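PDB 1YDG: trp repressor binding protein WrbA from Deinococcus radiodurans, which catalyses the reduction of quinones to quinols by NADH or NADPH, as a homotetrameric flavoprotein that binds one FMN per monomer. Local coordinates for residues B[37-42]-B[76-81]; B[82-87]-B[95-100]; B[116-121]-B[140-145]. One frame throughout, in Å; residues are numbered along the deposited sequence.

In the fold
Along the chain the three interactions come in series, each closing before the next opens. All three reach one flavodoxin-like sheet, where strands 81-89 and 117-124 are neighbours and strand 8-13 separates 37-42 from 81-89. Interaction 1 lies at the surface, and its centre is about 14 Å from the centres of the other two. Interactions 2 and 3 are buried, with centres about 11 Å apart. Leu76 of helix 73-78 packs on Phe84 and Phe100, and Phe84 in turn meets Trp145, so one apolar layer joins the helices to the sheet. Interactions 2 and 3 also touch the second subunit, and interaction 3 the third, so they lie near the tetramer interfaces.

Interaction 1. Residues B[37-42]-B[76-81]; sequences EVRLLK and LEWAEA
Arg39 and Trp78 carry most of this contact by stacking. The guanidinium of Arg39 lies flat over one face of the indole, with the two planes only 5° apart. This is also a cation-pi contact: Arg39 CZ is 3.6 Å from the centroid of the five-membered ring of Trp78. The arginine chain is extended from CG to NE and runs across the ring. Its CD therefore makes a CH-pi contact over the six-membered ring, 3.8 Å from that centroid. A chi1 of 169° turns the indole away from the backbone N of Trp78 and brings it out toward the strand. The stacked guanidinium also has a polar partner: Arg39 NH1 forms a salt bridge with Asp75, just before segment 76-81. That bond should help to fix the guanidinium on the ring.

A water bridges Trp78 and Glu37 at the indole edge. Water 1 sits there in the ring plane. It accepts from Trp78 NE1 at 3.1 Å and donates to Glu37 OE1 at 2.9 Å, so the two side chains are bridged without a direct bond.

Glu37 adds van der Waals contacts at the edge of the indole. Its CG lies in the ring plane, 3.8 Å from Trp78 CZ2. The carboxylate plane is turned 73° from the ring. Glu37 O approaches Trp78 CH2 obliquely, at 3.6 Å.

No backbone hydrogen bond joins the two segments. Strand 37-42 pairs in parallel with strand 8-13 instead, through bonds such as those of Arg39 with Leu9 and Ile11. Val38 points the other way, onto helix 19-33. A largely parallel sheet with helices on both faces is the alpha/beta/alpha sandwich of the flavodoxin-like fold, and this contact lies away from its FMN site.

Interaction 2. Residues B[82-87]-B[95-100]; sequences IVFSSP and SQMRAF
Strand 82-87 and helix 95-100 run roughly antiparallel, with axes 8.9 Å apart and N-to-C directions at 148°, and their CA atoms come nearest at Ser86 and Met97. In this flavodoxin-like fold, strand 81-89 ends in the FMN-binding residues Thr88 and Arg89, and Phe90, which also binds FMN, follows. The chain then turns back through the short antiparallel strand 92-93 into the helix.

Met97 makes a Met-aromatic contact with Phe84. Its SD stands obliquely to the ring, 4.3 Å from the centroid and nearest to CD2 of Phe84. With chi1 at 173° the methionine chain first runs out from the helix, then bends at chi2 and chi3. The bends turn its methyl group in toward the strand backbone, where Met97 CE lies 3.3 Å from Ser85 O.

Phe100 comes one turn later on the same face of the helix. CZ of Phe84 meets its ring at the edge, in plane, 3.8 Å from Phe100 CE2. The two side chains cross at about a right angle. Phe84 also packs edge-to-face with Phe118 of the neighbouring strand. Replacing Phe84 by an alanine would probably leave the sulfur of Met97 without its aromatic partner and open a gap beside the edge of Phe100.

The start of the helix also faces the second subunit, where Ser95 N bonds to Asp102 of that neighbouring chain. At this end of the contact, Met97 CB lies 4.1 Å from Ser86 OG. That hydroxyl is itself held twice: it receives a bond from Thr94 N and donates to Pro87 O at 2.8 Å, tilted 22° from the carbonyl plane.

Interaction 3. Residues B[116-121]-B[140-145]; sequences KTFSAM and MTAMHW
Lys116 NZ is gripped by backbone carbonyls at the end of helix 73-78: it bonds to Glu77 O and Ala79 O, and weakly to Leu76 O. These bonds should help to fix the start of segment 116-121, two residues before the side chain that carries the contact.

Phe118 turns one ring face to the helix. Its CG is anti to the backbone N (chi1 -175°), which sends the ring out from the strand. Ala142 CB rests over that face in a CH-pi contact, 3.7 Å from the centroid and nearest to Phe118 CD2 at 3.6 Å. Strand 117-124, helix 131-144 and strand 148-149 form a beta-alpha-beta unit of the flavodoxin-like fold, and the contact lies between its helix and its first strand. Leu149 of the last strand touches both Phe118 and Ala142.

Trp145 adds a second, oblique aromatic contact. Its CZ3 is 4.1 Å from Phe118 CE1, with the ring planes at 88°. Thr141 O lies 3.4 Å above the plane of the Trp145 ring. Phe90 of the second subunit also meets this indole, edge-to-face. Next to it, the FMN-binding residue His144 bonds through NE2 to Tyr167 OH of the third subunit.

Interaction 1. Residues B[37-42]-B[76-81]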
loop_
_atom_site.group_PDB
_atom_site.type_symbol
_atom_site.label_atom_id
_atom_site.label_comp_id
_atom_site.label_asym_id
_atom_site.label_seq_id
_atom_site.Cartn_x
_atom_site.Cartn_y
_atom_site.Cartn_z
ATOM N N GLU B 37 30.154 -10.622 -5.510
ATOM C CA GLU B 37 30.666 -10.945 -4.191
ATOM C C GLU B 37 29.490 -10.919 -3.230
ATOM O O GLU B 37 28.854 -9.882 -3.081
ATOM C CB GLU B 37 31.711 -9.914 -3.753
ATOM C CG GLU B 37 32.274 -10.197 -2.372
ATOM C CD GLU B 37 33.482 -9.360 -2.027
ATOM O OE1 GLU B 37 33.595 -8.213 -2.510
ATOM O OE2 GLU B 37 34.320 -9.864 -1.241
ATOM N N VAL B 38 29.204 -12.045 -2.577
ATOM C CA VAL B 38 27.969 -12.168 -1.804
ATOM C C VAL B 38 28.192 -12.283 -0.294
ATOM O O VAL B 38 29.063 -13.027 0.159
ATOM C CB VAL B 38 27.148 -13.387 -2.277
ATOM C CG1 VAL B 38 25.764 -13.369 -1.662
ATOM C CG2 VAL B 38 27.044 -13.414 -3.823
ATOM N N ARG B 39 27.397 -11.540 0.469
ATOM C CA ARG B 39 27.206 -11.810 1.902
ATOM C C ARG B 39 25.787 -12.296 2.143
ATOM O O ARG B 39 24.838 -11.602 1.821
ATOM C CB ARG B 39 27.450 -10.569 2.761
ATOM C CG ARG B 39 28.863 -10.083 2.685
ATOM C CD ARG B 39 29.099 -8.919 3.631
ATOM N NE ARG B 39 30.481 -8.488 3.543
ATOM C CZ ARG B 39 30.965 -7.354 4.038
ATOM N NH1 ARG B 39 30.189 -6.518 4.715
ATOM N NH2 ARG B 39 32.249 -7.077 3.867
ATOM N N LEU B 40 25.664 -13.481 2.728
ATOM C CA LEU B 40 24.422 -13.981 3.278
ATOM C C LEU B 40 24.407 -13.688 4.769
ATOM O O LEU B 40 25.278 -14.155 5.504
ATOM C CB LEU B 40 24.339 -15.485 3.044
ATOM C CG LEU B 40 23.168 -16.274 3.622
ATOM C CD1 LEU B 40 21.895 -15.746 3.048
ATOM C CD2 LEU B 40 23.340 -17.754 3.289
ATOM N N LEU B 41 23.411 -12.925 5.205
ATOM C CA LEU B 41 23.373 -12.318 6.538
ATOM C C LEU B 41 22.008 -12.506 7.169
ATOM O O LEU B 41 20.974 -12.138 6.597
ATOM C CB LEU B 41 23.662 -10.821 6.428
ATOM C CG LEU B 41 24.991 -10.462 5.763
ATOM C CD1 LEU B 41 24.920 -9.052 5.227
ATOM C CD2 LEU B 41 26.141 -10.631 6.731
ATOM N N LYS B 42 21.986 -13.049 8.373
ATOM C CA LYS B 42 20.716 -13.253 9.066
ATOM C C LYS B 42 20.378 -12.056 9.942
ATOM O O LYS B 42 21.260 -11.375 10.511
ATOM C CB LYS B 42 20.746 -14.554 9.888
ATOM C CG LYS B 42 21.624 -14.490 11.111
ATOM C CD LYS B 42 21.756 -15.815 11.845
ATOM C CE LYS B 42 22.676 -15.650 13.074
ATOM N NZ LYS B 42 23.384 -16.914 13.453
ATOM N N LEU B 76 25.163 -2.984 4.772
ATOM C CA LEU B 76 24.487 -2.182 3.744
ATOM C C LEU B 76 25.376 -1.056 3.212
ATOM O O LEU B 76 25.298 -0.733 2.038
ATOM C CB LEU B 76 23.153 -1.636 4.242
ATOM C CG LEU B 76 22.187 -2.665 4.843
ATOM C CD1 LEU B 76 20.821 -2.072 4.957
ATOM C CD2 LEU B 76 22.122 -3.965 4.052
ATOM N N GLU B 77 26.217 -0.463 4.073
ATOM C CA GLU B 77 27.209 0.516 3.614
ATOM C C GLU B 77 28.157 -0.135 2.608
ATOM O O GLU B 77 28.530 0.474 1.606
ATOM C CB GLU B 77 27.981 1.104 4.798
ATOM C CG GLU B 77 29.090 2.096 4.408
ATOM C CD GLU B 77 29.804 2.749 5.611
ATOM O OE1 GLU B 77 29.275 2.715 6.745
ATOM O OE2 GLU B 77 30.913 3.315 5.406
ATOM N N TRP B 78 28.544 -1.372 2.880
ATOM C CA TRP B 78 29.406 -2.138 1.994
ATOM C C TRP B 78 28.725 -2.498 0.671
ATOM O O TRP B 78 29.355 -2.413 -0.388
ATOM C CB TRP B 78 29.888 -3.420 2.698
ATOM C CG TRP B 78 30.575 -4.417 1.814
ATOM C CD1 TRP B 78 31.859 -4.387 1.403
ATOM C CD2 TRP B 78 29.988 -5.586 1.223
ATOM N NE1 TRP B 78 32.124 -5.467 0.587
ATOM C CE2 TRP B 78 30.994 -6.227 0.480
ATOM C CE3 TRP B 78 28.703 -6.159 1.263
ATOM C CZ2 TRP B 78 30.767 -7.399 -0.227
ATOM C CZ3 TRP B 78 28.486 -7.316 0.570
ATOM C CH2 TRP B 78 29.503 -7.925 -0.180
ATOM N N ALA B 79 27.462 -2.913 0.745
ATOM C CA ALA B 79 26.735 -3.422 -0.412
ATOM C C ALA B 79 26.524 -2.358 -1.486
ATOM O O ALA B 79 26.390 -1.175 -1.216
ATOM C CB ALA B 79 25.384 -4.011 0.013
ATOM N N GLU B 80 26.510 -2.809 -2.721
ATOM C CA GLU B 80 26.056 -1.982 -3.816
ATOM C C GLU B 80 24.658 -2.426 -4.220
ATOM O O GLU B 80 23.900 -1.651 -4.793
ATOM C CB GLU B 80 27.042 -2.094 -4.956
ATOM C CG GLU B 80 28.326 -1.364 -4.668
ATOM C CD GLU B 80 29.525 -1.919 -5.395
ATOM O OE1 GLU B 80 29.544 -3.108 -5.737
ATOM O OE2 GLU B 80 30.470 -1.148 -5.629
ATOM N N ALA B 81 24.331 -3.678 -3.900
ATOM C CA ALA B 81 23.033 -4.249 -4.181
ATOM C C ALA B 81 22.514 -4.938 -2.937
ATOM O O ALA B 81 23.212 -5.732 -2.338
ATOM C CB ALA B 81 23.148 -5.229 -5.342
HETATM O O HOH W 1 34.811 -6.290 -0.644
#

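Interaction 2. Residues B[82-87]-B[95-100]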
loop_
_atom_site.group_PDB
_atom_site.type_symbol
_atom_site.label_atom_id
_atom_site.label_comp_id
_atom_site.label_asym_id
_atom_site.label_seq_id
_atom_site.Cartn_x
_atom_site.Cartn_y
_atom_site.Cartn_z
ATOM N N ILE B 82 21.281 -4.627 -2.547
ATOM C CA ILE B 82 20.670 -5.186 -1.352
ATOM C C ILE B 82 19.416 -5.993 -1.637
ATOM O O ILE B 82 18.533 -5.546 -2.376
ATOM C CB ILE B 82 20.268 -4.052 -0.378
ATOM C CG1 ILE B 82 21.520 -3.328 0.124
ATOM C CG2 ILE B 82 19.417 -4.616 0.778
ATOM C CD1 ILE B 82 21.293 -1.874 0.599
ATOM N N VAL B 83 19.318 -7.169 -1.024
ATOM C CA VAL B 83 18.056 -7.901 -0.993
ATOM C C VAL B 83 17.649 -8.101 0.449
ATOM O O VAL B 83 18.472 -8.541 1.254
ATOM C CB VAL B 83 18.147 -9.298 -1.690
ATOM C CG1 VAL B 83 16.858 -10.095 -1.532
ATOM C CG2 VAL B 83 18.520 -9.175 -3.164
ATOM N N PHE B 84 16.370 -7.793 0.740
ATOM C CA PHE B 84 15.703 -8.066 2.028
ATOM C C PHE B 84 14.642 -9.157 1.863
ATOM O O PHE B 84 13.822 -9.108 0.930
ATOM C CB PHE B 84 14.970 -6.805 2.533
ATOM C CG PHE B 84 15.829 -5.846 3.300
ATOM C CD1 PHE B 84 17.221 -5.911 3.250
ATOM C CD2 PHE B 84 15.243 -4.840 4.033
ATOM C CE1 PHE B 84 18.008 -4.994 3.954
ATOM C CE2 PHE B 84 16.027 -3.923 4.739
ATOM C CZ PHE B 84 17.396 -4.002 4.692
ATOM N N SER B 85 14.658 -10.116 2.773
ATOM C CA SER B 85 13.683 -11.188 2.814
ATOM C C SER B 85 13.115 -11.306 4.217
ATOM O O SER B 85 13.863 -11.410 5.196
ATOM C CB SER B 85 14.329 -12.510 2.371
ATOM O OG SER B 85 13.377 -13.553 2.336
ATOM N N SER B 86 11.791 -11.267 4.320
ATOM C CA SER B 86 11.107 -11.502 5.575
ATOM C C SER B 86 9.845 -12.318 5.385
ATOM O O SER B 86 9.089 -12.022 4.472
ATOM C CB SER B 86 10.684 -10.171 6.189
ATOM O OG SER B 86 9.992 -10.403 7.382
ATOM N N PRO B 87 9.555 -13.260 6.299
ATOM C CA PRO B 87 8.207 -13.825 6.246
ATOM C C PRO B 87 7.205 -12.740 6.587
ATOM O O PRO B 87 7.546 -11.744 7.236
ATOM C CB PRO B 87 8.210 -14.928 7.311
ATOM C CG PRO B 87 9.415 -14.669 8.169
ATOM C CD PRO B 87 10.350 -13.778 7.429
ATOM N N SER B 95 8.728 -8.052 13.148
ATOM C CA SER B 95 9.366 -7.085 14.038
ATOM C C SER B 95 10.889 -7.233 14.025
ATOM O O SER B 95 11.605 -6.250 14.174
ATOM C CB SER B 95 8.835 -7.208 15.473
ATOM O OG SER B 95 9.074 -8.497 15.996
ATOM N N GLN B 96 11.386 -8.446 13.794
ATOM C CA GLN B 96 12.826 -8.683 13.807
ATOM C C GLN B 96 13.474 -7.928 12.637
ATOM O O GLN B 96 14.509 -7.263 12.795
ATOM C CB GLN B 96 13.139 -10.191 13.755
ATOM C CG GLN B 96 12.755 -10.974 15.022
ATOM C CD GLN B 96 11.374 -11.639 14.958
ATOM O OE1 GLN B 96 10.473 -11.171 14.251
ATOM N NE2 GLN B 96 11.212 -12.746 15.693
ATOM N N MET B 97 12.844 -8.000 11.467
ATOM C CA MET B 97 13.316 -7.272 10.316
ATOM C C MET B 97 13.160 -5.774 10.559
ATOM O O MET B 97 14.094 -5.012 10.327
ATOM C CB MET B 97 12.575 -7.713 9.053
ATOM C CG MET B 97 12.886 -6.884 7.791
ATOM S SD MET B 97 14.585 -6.934 7.230
ATOM C CE MET B 97 14.756 -8.489 6.375
ATOM N N ARG B 98 11.999 -5.343 11.039
ATOM C CA ARG B 98 11.829 -3.913 11.353
ATOM C C ARG B 98 12.844 -3.432 12.402
ATOM O O ARG B 98 13.288 -2.308 12.333
ATOM C CB ARG B 98 10.422 -3.585 11.830
ATOM C CG ARG B 98 9.293 -3.888 10.835
ATOM C CD ARG B 98 9.497 -3.340 9.439
ATOM N NE ARG B 98 9.730 -1.895 9.403
ATOM C CZ ARG B 98 9.675 -1.141 8.304
ATOM N NH1 ARG B 98 9.353 -1.672 7.122
ATOM N NH2 ARG B 98 9.920 0.160 8.384
ATOM N N ALA B 99 13.166 -4.261 13.389
ATOM C CA ALA B 99 14.167 -3.877 14.394
ATOM C C ALA B 99 15.495 -3.586 13.732
ATOM O O ALA B 99 16.150 -2.614 14.090
ATOM C CB ALA B 99 14.326 -4.946 15.448
ATOM N N PHE B 100 15.875 -4.424 12.756
ATOM C CA PHE B 100 17.073 -4.208 11.973
ATOM C C PHE B 100 16.988 -2.895 11.211
ATOM O O PHE B 100 17.893 -2.082 11.249
ATOM C CB PHE B 100 17.316 -5.348 10.977
ATOM C CG PHE B 100 18.474 -5.084 10.080
ATOM C CD1 PHE B 100 19.760 -4.949 10.611
ATOM C CD2 PHE B 100 18.292 -4.897 8.731
ATOM C CE1 PHE B 100 20.848 -4.661 9.778
ATOM C CE2 PHE B 100 19.353 -4.600 7.917
ATOM C CZ PHE B 100 20.631 -4.482 8.435
#

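Interaction 3. Residues B[116-121]-B[140-145]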
loop_
_atom_site.group_PDB
_atom_site.type_symbol
_atom_site.label_atom_id
_atom_site.label_comp_id
_atom_site.label_asym_id
_atom_site.label_seq_id
_atom_site.Cartn_x
_atom_site.Cartn_y
_atom_site.Cartn_z
ATOM N N LYS B 116 21.841 2.615 -3.765
ATOM C CA LYS B 116 22.076 1.178 -3.792
ATOM C C LYS B 116 20.837 0.533 -4.406
ATOM O O LYS B 116 19.736 1.042 -4.244
ATOM C CB LYS B 116 22.334 0.650 -2.389
ATOM C CG LYS B 116 23.619 1.155 -1.787
ATOM C CD LYS B 116 23.644 1.005 -0.286
ATOM C CE LYS B 116 24.839 1.769 0.317
ATOM N NZ LYS B 116 26.182 1.239 -0.105
ATOM N N THR B 117 21.008 -0.546 -5.153
ATOM C CA THR B 117 19.834 -1.253 -5.675
ATOM C C THR B 117 19.211 -2.069 -4.569
ATOM O O THR B 117 19.895 -2.488 -3.638
ATOM C CB THR B 117 20.124 -2.122 -6.876
ATOM O OG1 THR B 117 21.051 -3.134 -6.516
ATOM C CG2 THR B 117 20.685 -1.294 -8.036
ATOM N N PHE B 118 17.907 -2.272 -4.685
ATOM C CA PHE B 118 17.103 -2.905 -3.674
ATOM C C PHE B 118 15.993 -3.722 -4.295
ATOM O O PHE B 118 15.246 -3.221 -5.138
ATOM C CB PHE B 118 16.439 -1.871 -2.796
ATOM C CG PHE B 118 15.680 -2.467 -1.655
ATOM C CD1 PHE B 118 16.337 -2.793 -0.471
ATOM C CD2 PHE B 118 14.323 -2.749 -1.768
ATOM C CE1 PHE B 118 15.637 -3.361 0.602
ATOM C CE2 PHE B 118 13.615 -3.314 -0.706
ATOM C CZ PHE B 118 14.280 -3.633 0.482
ATOM N N SER B 119 15.867 -4.970 -3.852
ATOM C CA SER B 119 14.666 -5.766 -4.125
ATOM C C SER B 119 14.354 -6.600 -2.888
ATOM O O SER B 119 15.138 -6.632 -1.933
ATOM C CB SER B 119 14.855 -6.650 -5.355
ATOM O OG SER B 119 15.545 -7.833 -5.043
ATOM N N ALA B 120 13.189 -7.233 -2.880
ATOM C CA ALA B 120 12.720 -7.897 -1.683
ATOM C C ALA B 120 12.027 -9.219 -1.984
ATOM O O ALA B 120 11.594 -9.467 -3.103
ATOM C CB ALA B 120 11.789 -6.961 -0.908
ATOM N N MET B 121 11.940 -10.061 -0.962
ATOM C CA MET B 121 11.350 -11.398 -1.055
ATOM C C MET B 121 10.601 -11.659 0.224
ATOM O O MET B 121 10.882 -11.045 1.267
ATOM C CB MET B 121 12.411 -12.494 -1.208
ATOM C CG MET B 121 13.315 -12.366 -2.409
ATOM S SD MET B 121 14.486 -13.744 -2.594
ATOM C CE MET B 121 15.259 -13.808 -1.004
ATOM N N MET B 140 8.672 0.502 0.127
ATOM C CA MET B 140 8.390 1.877 0.585
ATOM C C MET B 140 9.505 2.387 1.517
ATOM O O MET B 140 9.954 3.526 1.389
ATOM C CB MET B 140 7.037 2.014 1.277
ATOM C CG MET B 140 5.799 1.791 0.392
ATOM S SD MET B 140 5.709 2.656 -1.200
ATOM C CE MET B 140 6.262 1.359 -2.291
ATOM N N THR B 141 9.936 1.539 2.446
ATOM C CA THR B 141 11.094 1.841 3.324
ATOM C C THR B 141 12.353 2.186 2.536
ATOM O O THR B 141 13.053 3.168 2.839
ATOM C CB THR B 141 11.358 0.638 4.292
ATOM O OG1 THR B 141 10.332 0.633 5.289
ATOM C CG2 THR B 141 12.711 0.723 4.969
ATOM N N ALA B 142 12.647 1.388 1.510
ATOM C CA ALA B 142 13.823 1.639 0.684
ATOM C C ALA B 142 13.749 2.989 -0.030
ATOM O O ALA B 142 14.788 3.604 -0.302
ATOM C CB ALA B 142 14.034 0.513 -0.313
ATOM N N MET B 143 12.539 3.458 -0.336
ATOM C CA MET B 143 12.396 4.752 -1.003
ATOM C C MET B 143 12.883 5.906 -0.135
ATOM O O MET B 143 13.434 6.880 -0.653
ATOM C CB MET B 143 10.966 5.024 -1.419
ATOM C CG MET B 143 10.455 4.024 -2.438
ATOM S SD MET B 143 8.998 4.590 -3.281
ATOM C CE MET B 143 8.488 3.088 -4.122
ATOM N N HIS B 144 12.677 5.790 1.172
ATOM C CA HIS B 144 13.178 6.789 2.111
ATOM C C HIS B 144 14.706 6.932 2.034
ATOM O O HIS B 144 15.237 8.002 2.306
ATOM C CB HIS B 144 12.723 6.458 3.540
ATOM C CG HIS B 144 11.279 6.736 3.796
ATOM N ND1 HIS B 144 10.851 7.729 4.650
ATOM C CD2 HIS B 144 10.159 6.159 3.302
ATOM C CE1 HIS B 144 9.532 7.741 4.682
ATOM N NE2 HIS B 144 9.087 6.801 3.867
ATOM N N TRP B 145 15.380 5.863 1.609
ATOM C CA TRP B 145 16.838 5.811 1.462
ATOM C C TRP B 145 17.352 6.312 0.120
ATOM O O TRP B 145 18.553 6.399 -0.057
ATOM C CB TRP B 145 17.371 4.375 1.607
ATOM C CG TRP B 145 16.859 3.587 2.766
ATOM C CD1 TRP B 145 16.286 4.068 3.905
ATOM C CD2 TRP B 145 16.939 2.169 2.921
ATOM N NE1 TRP B 145 15.969 3.033 4.743
ATOM C CE2 TRP B 145 16.365 1.855 4.166
ATOM C CE3 TRP B 145 17.428 1.131 2.114
ATOM C CZ2 TRP B 145 16.253 0.536 4.632
ATOM C CZ3 TRP B 145 17.325 -0.189 2.579
ATOM C CH2 TRP B 145 16.735 -0.469 3.818
#